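Local coordinates for protein trigger factor (Thermotoga maritima, PDB 2NSA) that probably acts as a ribosome-associated chaperone that keeps new proteins in an open conformation and isomerises prolyl bonds, seen here as its C-terminal chaperone domain, at residues D47-L50 against E51-N55; E56-N59 against R60-E64; A138-D141 against L142-E145; R87-D90 against D91-D95. All blocks are in the same frame, centred on the assembly; numbering follows the deposited sequence.

Interaction 1 (D47-L50 against E51-N55); sequences DRTL and EILVN
Two first torsions bring R48 and E51 together on one flank of helix 47-64, near its N-terminal end: CG of R48 is anti to its backbone N (chi1 -178°), while CG of E51 is anti to its carbonyl carbon (chi1 -64°). The arginine then bends at chi2 and runs up the helix, where R48 NH1 donates to E51 OE1 at 2.9 Å in an i to i+3 salt bridge. OE1 sits at the guanidinium edge, close to its plane, while the carboxylate itself is turned 82° to it and OE1 is met on its anti side. One guanidinium face rests on I52, whose CG1 is 3.7 Å from R48 CZ. Water ties the guanidinium to N55: one molecule accepts from R48 NH1 at 3.0 Å and from N55 ND2 at 2.6 Å, and a second, more weakly held by ND2, accepts from R48 NH2. On another flank L53 packs on I88 and I92 of helix 77-105. An alanine at E51 would remove the carboxylate and is likely to leave R48 without its charge partner, freer to turn. The exposed charge of R48 is thus probably steadied by I52 under one guanidinium face and by the salt bridge and waters at its edge.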
loop_
_atom_site.group_PDB
_atom_site.type_symbol
_atom_site.label_atom_id
_atom_site.label_comp_id
_atom_site.label_asym_id
_atom_site.label_seq_id
_atom_site.Cartn_x
_atom_site.Cartn_y
_atom_site.Cartn_z
ATOM N N ASP A 47 9.175 18.140 9.871
ATOM C CA ASP A 47 9.691 18.208 8.515
ATOM C C ASP A 47 11.050 17.520 8.523
ATOM O O ASP A 47 11.439 16.880 7.543
ATOM C CB ASP A 47 9.858 19.660 8.057
ATOM C CG ASP A 47 8.538 20.393 7.936
ATOM O OD1 ASP A 47 7.536 19.770 7.520
ATOM O OD2 ASP A 47 8.498 21.608 8.242
ATOM N N ARG A 48 11.772 17.638 9.635
ATOM C CA ARG A 48 13.082 17.011 9.726
ATOM C C ARG A 48 12.975 15.497 9.532
ATOM O O ARG A 48 13.784 14.898 8.817
ATOM C CB ARG A 48 13.760 17.330 11.066
ATOM C CG ARG A 48 15.164 16.732 11.213
ATOM C CD ARG A 48 16.088 17.121 10.061
ATOM N NE ARG A 48 17.316 16.324 10.070
ATOM C CZ ARG A 48 18.032 16.042 8.985
ATOM N NH1 ARG A 48 17.650 16.494 7.797
ATOM N NH2 ARG A 48 19.119 15.288 9.088
ATOM N N THR A 49 11.977 14.873 10.152
ATOM C CA THR A 49 11.805 13.429 10.003
ATOM C C THR A 49 11.609 13.080 8.530
ATOM O O THR A 49 12.173 12.100 8.026
ATOM C CB THR A 49 10.577 12.917 10.787
ATOM O OG1 THR A 49 10.795 13.112 12.190
ATOM C CG2 THR A 49 10.356 11.431 10.518
ATOM N N LEU A 50 10.803 13.881 7.844
ATOM C CA LEU A 50 10.544 13.655 6.426
ATOM C C LEU A 50 11.821 13.843 5.602
ATOM O O LEU A 50 12.073 13.076 4.670
ATOM C CB LEU A 50 9.425 14.583 5.943
ATOM C CG LEU A 50 8.078 14.304 6.638
ATOM C CD1 LEU A 50 7.013 15.285 6.157
ATOM C CD2 LEU A 50 7.639 12.877 6.351
ATOM N N GLU A 51 12.630 14.849 5.935
ATOM C CA GLU A 51 13.884 15.057 5.204
ATOM C C GLU A 51 14.747 13.811 5.339
ATOM O O GLU A 51 15.365 13.361 4.376
ATOM C CB GLU A 51 14.673 16.247 5.762
ATOM C CG GLU A 51 13.978 17.570 5.624
ATOM C CD GLU A 51 14.810 18.721 6.150
ATOM O OE1 GLU A 51 15.652 18.496 7.051
ATOM O OE2 GLU A 51 14.611 19.859 5.671
ATOM N N ILE A 52 14.789 13.254 6.547
ATOM C CA ILE A 52 15.586 12.056 6.797
ATOM C C ILE A 52 15.070 10.870 5.985
ATOM O O ILE A 52 15.864 10.105 5.424
ATOM C CB ILE A 52 15.587 11.686 8.300
ATOM C CG1 ILE A 52 16.281 12.793 9.103
ATOM C CG2 ILE A 52 16.324 10.370 8.519
ATOM C CD1 ILE A 52 16.141 12.632 10.603
ATOM N N LEU A 53 13.749 10.716 5.913
ATOM C CA LEU A 53 13.167 9.605 5.163
ATOM C C LEU A 53 13.445 9.756 3.669
ATOM O O LEU A 53 13.677 8.770 2.966
ATOM C CB LEU A 53 11.657 9.512 5.420
ATOM C CG LEU A 53 11.321 9.211 6.883
ATOM C CD1 LEU A 53 9.819 9.056 7.042
ATOM C CD2 LEU A 53 12.035 7.938 7.324
ATOM N N VAL A 54 13.426 10.997 3.195
ATOM C CA VAL A 54 13.700 11.270 1.789
ATOM C C VAL A 54 15.148 10.858 1.490
ATOM O O VAL A 54 15.419 10.222 0.471
ATOM C CB VAL A 54 13.474 12.770 1.464
ATOM C CG1 VAL A 54 14.034 13.112 0.080
ATOM C CG2 VAL A 54 11.985 13.083 1.511
ATOM N N ASN A 55 16.078 11.192 2.381
ATOM C CA ASN A 55 17.479 10.820 2.156
ATOM C C ASN A 55 17.665 9.317 2.084
ATOM O O ASN A 55 18.399 8.812 1.235
ATOM C CB ASN A 55 18.396 11.327 3.264
ATOM C CG ASN A 55 18.416 12.819 3.363
ATOM O OD1 ASN A 55 18.338 13.520 2.354
ATOM N ND2 ASN A 55 18.541 13.324 4.583
HETATM O O HOH W 1 18.707 15.842 5.019
HETATM O O HOH W 2 19.958 13.378 7.044
#

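Interaction 2 (E56-N59 against R60-E64); sequences EAIN and RLKRE
Hydrogen bonding along the backbone sets the frame in which E56-N59 meets R60-E64 near the end of helix 47-64. R60 N, L61 N, K62 N and R63 N donate in turn to the carbonyl oxygens of E56, A57, I58 and N59, and the last of these bonds, R63 N to N59 O at 3.1 Å, is the most bent, with an angle of 135° at the hydrogen.

Water makes the second kind of link, three times over. One molecule donates to E56 O at 2.6 Å and accepts from R63 NH2, lying at the edge of that guanidinium in its plane. Another donates to A57 O and accepts from R60 NE at 2.7 Å. The third spans N59 OD1 and K62 NZ, accepting from NZ at 2.9 Å.

Apolar contact is the third kind. K62 runs extended beside I58, the two side chains pointing the same way, and K62 CE touches I58 CG2 at 3.7 Å. I58 and L61 turn their side chains to Y67 of helix 67-72 and to helix 77-105.

The arginines, by contrast, lay their guanidinium groups over the backbone. The R60 chain, bent at chi3 (37°), brings R60 NH2 to within 3.5 Å of A57 CA, with E56 O over one guanidinium face. R63, also bent at chi3, lays a face over R60 CA.

Within this contact the three cations reach oxygens through water, and hydration and the carbonyls probably ease their charge; the K62 side chain also lies about 4 Å from a bound sulfate, probably from the crystallisation liquor.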
loop_
_atom_site.group_PDB
_atom_site.type_symbol
_atom_site.label_atom_id
_atom_site.label_comp_id
_atom_site.label_asym_id
_atom_site.label_seq_id
_atom_site.Cartn_x
_atom_site.Cartn_y
_atom_site.Cartn_z
ATOM N N GLU A 56 17.014 8.601 2.991
ATOM C CA GLU A 56 17.137 7.155 3.027
ATOM C C GLU A 56 16.576 6.501 1.772
ATOM O O GLU A 56 17.130 5.511 1.284
ATOM C CB GLU A 56 16.473 6.629 4.299
ATOM C CG GLU A 56 17.074 7.288 5.539
ATOM C CD GLU A 56 16.428 6.851 6.840
ATOM O OE1 GLU A 56 15.183 6.816 6.908
ATOM O OE2 GLU A 56 17.174 6.561 7.800
ATOM N N ALA A 57 15.498 7.069 1.232
ATOM C CA ALA A 57 14.880 6.549 0.012
ATOM C C ALA A 57 15.833 6.774 -1.158
ATOM O O ALA A 57 15.995 5.908 -2.021
ATOM C CB ALA A 57 13.559 7.256 -0.254
ATOM N N ILE A 58 16.461 7.946 -1.173
ATOM C CA ILE A 58 17.404 8.283 -2.230
ATOM C C ILE A 58 18.650 7.409 -2.122
ATOM O O ILE A 58 19.173 6.943 -3.133
ATOM C CB ILE A 58 17.783 9.773 -2.171
ATOM C CG1 ILE A 58 16.616 10.610 -2.699
ATOM C CG2 ILE A 58 19.054 10.030 -2.982
ATOM C CD1 ILE A 58 16.793 12.114 -2.542
ATOM N N ASN A 59 19.123 7.176 -0.902
ATOM C CA ASN A 59 20.301 6.334 -0.730
ATOM C C ASN A 59 20.008 4.928 -1.221
ATOM O O ASN A 59 20.886 4.259 -1.768
ATOM C CB ASN A 59 20.748 6.294 0.731
ATOM C CG ASN A 59 21.502 7.537 1.137
ATOM O OD1 ASN A 59 22.296 8.069 0.362
ATOM N ND2 ASN A 59 21.273 8.002 2.357
ATOM N N ARG A 60 18.769 4.482 -1.033
ATOM C CA ARG A 60 18.373 3.151 -1.480
ATOM C C ARG A 60 18.361 3.119 -3.004
ATOM O O ARG A 60 18.830 2.158 -3.611
ATOM C CB ARG A 60 16.987 2.789 -0.926
ATOM C CG ARG A 60 16.346 1.575 -1.593
ATOM C CD ARG A 60 15.092 1.104 -0.860
ATOM N NE ARG A 60 14.305 2.215 -0.327
ATOM C CZ ARG A 60 14.304 2.578 0.953
ATOM N NH1 ARG A 60 15.045 1.918 1.832
ATOM N NH2 ARG A 60 13.566 3.606 1.354
ATOM N N LEU A 61 17.829 4.174 -3.617
ATOM C CA LEU A 61 17.773 4.261 -5.072
ATOM C C LEU A 61 19.182 4.258 -5.651
ATOM O O LEU A 61 19.421 3.702 -6.727
ATOM C CB LEU A 61 17.046 5.537 -5.503
ATOM C CG LEU A 61 15.546 5.593 -5.203
ATOM C CD1 LEU A 61 15.003 6.958 -5.564
ATOM C CD2 LEU A 61 14.825 4.505 -5.992
ATOM N N LYS A 62 20.108 4.885 -4.931
ATOM C CA LYS A 62 21.501 4.949 -5.365
ATOM C C LYS A 62 22.172 3.586 -5.257
ATOM O O LYS A 62 23.084 3.274 -6.024
ATOM C CB LYS A 62 22.273 5.979 -4.538
ATOM C CG LYS A 62 21.924 7.416 -4.875
ATOM C CD LYS A 62 22.731 8.399 -4.043
ATOM C CE LYS A 62 22.471 9.828 -4.490
ATOM N NZ LYS A 62 23.087 10.812 -3.569
ATOM N N ARG A 63 21.723 2.778 -4.302
ATOM C CA ARG A 63 22.284 1.444 -4.130
ATOM C C ARG A 63 21.732 0.522 -5.210
ATOM O O ARG A 63 22.394 -0.429 -5.627
ATOM C CB ARG A 63 21.938 0.876 -2.747
ATOM C CG ARG A 63 22.683 1.518 -1.582
ATOM C CD ARG A 63 22.554 0.664 -0.325
ATOM N NE ARG A 63 21.172 0.552 0.139
ATOM C CZ ARG A 63 20.549 1.474 0.866
ATOM N NH1 ARG A 63 21.180 2.585 1.221
ATOM N NH2 ARG A 63 19.290 1.285 1.235
ATOM N N GLU A 64 20.514 0.809 -5.662
ATOM C CA GLU A 64 19.870 0.004 -6.695
ATOM C C GLU A 64 20.320 0.445 -8.085
ATOM O O GLU A 64 20.070 -0.242 -9.076
ATOM C CB GLU A 64 18.347 0.125 -6.588
ATOM C CG GLU A 64 17.801 -0.140 -5.190
ATOM C CD GLU A 64 16.283 -0.087 -5.125
ATOM O OE1 GLU A 64 15.684 0.791 -5.780
ATOM O OE2 GLU A 64 15.693 -0.919 -4.403
HETATM O O HOH W 3 18.722 3.935 2.661
HETATM O O HOH W 4 13.893 3.988 -2.371
HETATM O O HOH W 5 22.153 10.136 -0.937
#

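Interaction 3 (A138-D141 against L142-E145); sequences ARQD and LREE. With SO4 (sulfate ion), chain C.
R143 and Q140 carry the polar side of this first turn of helix 140-160. R143 holds a sulfate, probably from the crystallisation liquor, in a two-point grip: NE donates to O2 and NH2 to O3 of the ion, each at 2.9 Å and both nearly straight (173° for the first). R147 also bonds the ion. NH1 gives to a water at 2.9 Å and to V136 O, so every guanidinium nitrogen has an acceptor. Beside it, Q140 NE2 donates to E144 OE2 at 2.9 Å; OE2 lies close to the amide plane, but the amide comes from above the carboxylate plane, the two planes being 79° apart. A lysine in place of R143 would lose the flat paired donors, and would probably leave a sulfate oxygen or V136 O without its mate.

Further in, Q140 CA sits over one guanidinium face, where the R143 chain, its CG anti to N (chi1 -172°), arrives by bending at chi3. R139, at the N-cap position, meets L142 through R139 CB and L142 CB, 3.9 Å apart. L142 packs on W125 of helix 111-125 and on L135 and V136 of helix 129-138, while R143 touches L114, seating the new helix against both.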
loop_
_atom_site.group_PDB
_atom_site.type_symbol
_atom_site.label_atom_id
_atom_site.label_comp_id
_atom_site.label_asym_id
_atom_site.label_seq_id
_atom_site.Cartn_x
_atom_site.Cartn_y
_atom_site.Cartn_z
ATOM N N ALA A 138 11.828 -18.006 9.761
ATOM C CA ALA A 138 13.144 -17.659 10.286
ATOM C C ALA A 138 13.485 -16.173 10.304
ATOM O O ALA A 138 14.276 -15.731 11.134
ATOM C CB ALA A 138 14.209 -18.406 9.507
ATOM N N ARG A 139 12.895 -15.408 9.394
ATOM C CA ARG A 139 13.180 -13.979 9.299
ATOM C C ARG A 139 12.018 -13.085 9.726
ATOM O O ARG A 139 11.012 -12.976 9.018
ATOM C CB ARG A 139 13.583 -13.633 7.867
ATOM C CG ARG A 139 14.699 -14.498 7.319
ATOM C CD ARG A 139 15.105 -14.058 5.933
ATOM N NE ARG A 139 16.183 -14.886 5.399
ATOM C CZ ARG A 139 16.892 -14.588 4.313
ATOM N NH1 ARG A 139 16.642 -13.474 3.636
ATOM N NH2 ARG A 139 17.853 -15.405 3.903
ATOM N N GLN A 140 12.173 -12.430 10.873
ATOM C CA GLN A 140 11.126 -11.551 11.392
ATOM C C GLN A 140 10.795 -10.405 10.442
ATOM O O GLN A 140 9.623 -10.042 10.283
ATOM C CB GLN A 140 11.525 -10.972 12.756
ATOM C CG GLN A 140 10.359 -10.304 13.483
ATOM C CD GLN A 140 10.765 -9.633 14.783
ATOM O OE1 GLN A 140 11.621 -10.133 15.515
ATOM N NE2 GLN A 140 10.135 -8.501 15.084
ATOM N N ASP A 141 11.815 -9.824 9.816
ATOM C CA ASP A 141 11.573 -8.713 8.901
ATOM C C ASP A 141 10.661 -9.156 7.759
ATOM O O ASP A 141 9.650 -8.511 7.473
ATOM C CB ASP A 141 12.902 -8.143 8.378
ATOM C CG ASP A 141 13.732 -9.163 7.612
ATOM O OD1 ASP A 141 13.668 -10.365 7.927
ATOM O OD2 ASP A 141 14.468 -8.745 6.701
ATOM N N LEU A 142 11.003 -10.275 7.129
ATOM C CA LEU A 142 10.209 -10.816 6.034
ATOM C C LEU A 142 8.795 -11.171 6.507
ATOM O O LEU A 142 7.806 -10.907 5.816
ATOM C CB LEU A 142 10.899 -12.064 5.469
ATOM C CG LEU A 142 10.167 -12.781 4.337
ATOM C CD1 LEU A 142 10.007 -11.837 3.160
ATOM C CD2 LEU A 142 10.957 -14.024 3.917
ATOM N N ARG A 143 8.701 -11.759 7.695
ATOM C CA ARG A 143 7.408 -12.139 8.249
ATOM C C ARG A 143 6.514 -10.907 8.464
ATOM O O ARG A 143 5.320 -10.936 8.151
ATOM C CB ARG A 143 7.602 -12.906 9.565
ATOM C CG ARG A 143 6.327 -13.515 10.112
ATOM C CD ARG A 143 6.612 -14.600 11.145
ATOM N NE ARG A 143 7.337 -14.095 12.307
ATOM C CZ ARG A 143 8.626 -14.314 12.549
ATOM N NH1 ARG A 143 9.356 -15.035 11.708
ATOM N NH2 ARG A 143 9.191 -13.809 13.639
ATOM N N GLU A 144 7.086 -9.823 8.981
ATOM C CA GLU A 144 6.301 -8.605 9.210
ATOM C C GLU A 144 5.826 -8.017 7.886
ATOM O O GLU A 144 4.708 -7.507 7.793
ATOM C CB GLU A 144 7.124 -7.558 9.968
ATOM C CG GLU A 144 7.448 -7.961 11.393
ATOM C CD GLU A 144 8.345 -6.966 12.108
ATOM O OE1 GLU A 144 9.033 -6.179 11.423
ATOM O OE2 GLU A 144 8.371 -6.990 13.357
ATOM N N GLU A 145 6.672 -8.090 6.863
ATOM C CA GLU A 145 6.310 -7.563 5.548
ATOM C C GLU A 145 5.174 -8.378 4.933
ATOM O O GLU A 145 4.238 -7.820 4.354
ATOM C CB GLU A 145 7.529 -7.568 4.616
ATOM C CG GLU A 145 8.715 -6.795 5.178
ATOM C CD GLU A 145 9.982 -6.945 4.350
ATOM O OE1 GLU A 145 10.228 -8.047 3.814
ATOM O OE2 GLU A 145 10.742 -5.959 4.254
HETATM S S SO4 C . 6.121 -12.180 15.473
HETATM O O1 SO4 C . 5.484 -13.040 16.490
HETATM O O2 SO4 C . 5.649 -12.577 14.130
HETATM O O3 SO4 C . 7.587 -12.332 15.547
HETATM O O4 SO4 C . 5.762 -10.769 15.724
HETATM O O HOH W 6 11.971 -14.964 13.065
#

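Interaction 4 (R87-D90 against D91-D95); sequences RILD and DIKRD
Along helix 77-105, within the all-helical C-terminal domain, K93 lies back across L89 in an i to i+4 contact. Its CB sits near the carbonyl oxygens of L89 and D90, and K93 CG comes to 3.3 Å from L89 O, the same oxygen that takes the K93 backbone N-H. CG is anti to the carbonyl carbon (chi1 -70°), which sends the extended chain back along the helix; K93 CD passes on at 3.9 Å from L89 O, and K93 CE reaches L89 CG at 3.8 Å. At the tip, K93 NZ donates to a water at 2.9 Å that in turn donates to D90 OD1. K93 NZ and D90 OD1 are 4.6 Å apart, so the opposite charges probably attract through the bridging water without direct contact. The loop residues V41 and I43 also touch K93.

A separate apolar pair, I88 CG2 and I92 CD1, 4.1 Å apart, faces L53 of helix 47-64. On another flank R94 bends at chi3 (-57°) and lays one guanidinium face over D90 O, while its NE donates to L34 O. R94 NH1 makes the salt bridge with D91, meeting D91 OD1 on its anti lone pair at 2.6 Å, nearly in the guanidinium plane.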
loop_
_atom_site.group_PDB
_atom_site.type_symbol
_atom_site.label_atom_id
_atom_site.label_comp_id
_atom_site.label_asym_id
_atom_site.label_seq_id
_atom_site.Cartn_x
_atom_site.Cartn_y
_atom_site.Cartn_z
ATOM N N ARG A 87 5.198 12.068 -1.276
ATOM C CA ARG A 87 4.852 10.661 -1.485
ATOM C C ARG A 87 5.066 9.878 -0.196
ATOM O O ARG A 87 4.258 9.019 0.164
ATOM C CB ARG A 87 5.709 10.049 -2.597
ATOM C CG ARG A 87 5.392 10.585 -3.988
ATOM C CD ARG A 87 6.048 9.734 -5.066
ATOM N NE ARG A 87 5.692 10.171 -6.416
ATOM C CZ ARG A 87 5.979 9.486 -7.520
ATOM N NH1 ARG A 87 6.626 8.331 -7.436
ATOM N NH2 ARG A 87 5.615 9.952 -8.709
ATOM N N ILE A 88 6.162 10.179 0.494
ATOM C CA ILE A 88 6.468 9.496 1.746
ATOM C C ILE A 88 5.444 9.849 2.811
ATOM O O ILE A 88 4.992 8.972 3.556
ATOM C CB ILE A 88 7.885 9.844 2.244
ATOM C CG1 ILE A 88 8.911 9.151 1.336
ATOM C CG2 ILE A 88 8.079 9.393 3.691
ATOM C CD1 ILE A 88 10.347 9.555 1.594
ATOM N N LEU A 89 5.075 11.126 2.890
ATOM C CA LEU A 89 4.076 11.530 3.871
ATOM C C LEU A 89 2.769 10.815 3.552
ATOM O O LEU A 89 2.065 10.357 4.457
ATOM C CB LEU A 89 3.862 13.048 3.845
ATOM C CG LEU A 89 2.779 13.615 4.766
ATOM C CD1 LEU A 89 3.010 13.191 6.204
ATOM C CD2 LEU A 89 2.790 15.132 4.643
ATOM N N ASP A 90 2.439 10.717 2.268
ATOM C CA ASP A 90 1.202 10.032 1.895
ATOM C C ASP A 90 1.259 8.553 2.283
ATOM O O ASP A 90 0.246 7.991 2.697
ATOM C CB ASP A 90 0.917 10.176 0.397
ATOM C CG ASP A 90 0.266 11.508 0.051
ATOM O OD1 ASP A 90 -0.285 12.170 0.960
ATOM O OD2 ASP A 90 0.287 11.889 -1.138
ATOM N N ASP A 91 2.431 7.923 2.163
ATOM C CA ASP A 91 2.561 6.512 2.530
ATOM C C ASP A 91 2.344 6.347 4.034
ATOM O O ASP A 91 1.694 5.396 4.482
ATOM C CB ASP A 91 3.948 5.939 2.196
ATOM C CG ASP A 91 4.204 5.809 0.705
ATOM O OD1 ASP A 91 3.237 5.709 -0.076
ATOM O OD2 ASP A 91 5.395 5.784 0.318
ATOM N N ILE A 92 2.921 7.257 4.812
ATOM C CA ILE A 92 2.783 7.209 6.263
ATOM C C ILE A 92 1.308 7.343 6.637
ATOM O O ILE A 92 0.807 6.612 7.501
ATOM C CB ILE A 92 3.607 8.330 6.934
ATOM C CG1 ILE A 92 5.096 8.040 6.740
ATOM C CG2 ILE A 92 3.317 8.386 8.435
ATOM C CD1 ILE A 92 6.009 9.163 7.252
ATOM N N LYS A 93 0.617 8.280 5.993
ATOM C CA LYS A 93 -0.806 8.472 6.252
ATOM C C LYS A 93 -1.600 7.236 5.847
ATOM O O LYS A 93 -2.462 6.761 6.596
ATOM C CB LYS A 93 -1.335 9.677 5.473
ATOM C CG LYS A 93 -0.832 11.005 5.990
ATOM C CD LYS A 93 -1.355 12.140 5.126
ATOM C CE LYS A 93 -0.893 13.480 5.628
ATOM N NZ LYS A 93 -1.374 14.574 4.737
ATOM N N ARG A 94 -1.299 6.718 4.660
ATOM C CA ARG A 94 -1.986 5.551 4.137
ATOM C C ARG A 94 -1.829 4.353 5.064
ATOM O O ARG A 94 -2.805 3.659 5.373
ATOM C CB ARG A 94 -1.445 5.200 2.747
ATOM C CG ARG A 94 -2.346 4.265 1.960
ATOM C CD ARG A 94 -1.819 3.986 0.556
ATOM N NE ARG A 94 -1.622 5.195 -0.237
ATOM C CZ ARG A 94 -0.443 5.780 -0.428
ATOM N NH1 ARG A 94 0.647 5.266 0.122
ATOM N NH2 ARG A 94 -0.349 6.870 -1.185
ATOM N N ASP A 95 -0.603 4.095 5.510
ATOM C CA ASP A 95 -0.395 2.958 6.392
ATOM C C ASP A 95 -1.130 3.120 7.721
ATOM O O ASP A 95 -1.643 2.146 8.267
ATOM C CB ASP A 95 1.100 2.699 6.602
ATOM C CG ASP A 95 1.775 2.174 5.343
ATOM O OD1 ASP A 95 1.053 1.777 4.405
ATOM O OD2 ASP A 95 3.027 2.150 5.292
HETATM O O HOH W 7 0.503 14.073 2.542
#

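How the interactions relate
From the N terminus, interactions 1 and 2 follow one another on helix 47-64, their segments adjoining and their centres 14 Å apart. Interaction 4 comes next, on helix 77-105, and interaction 3 last, where helix 140-160 begins. Each joins neighbouring turns and so closes no long loop; all four stand in series, neither nested nor crossed. Interactions 1 and 4 do touch: L53 CD1 meets I92 CD1 at 3.8 Å, and I88 CD1 packs at V54 N, which ties the two helices together. Interaction 2 comes within about 4 Å of interaction 4 at the nearest atoms, without touching. Interaction 3 stands apart, its nearest atoms about 9 Å from interaction 2.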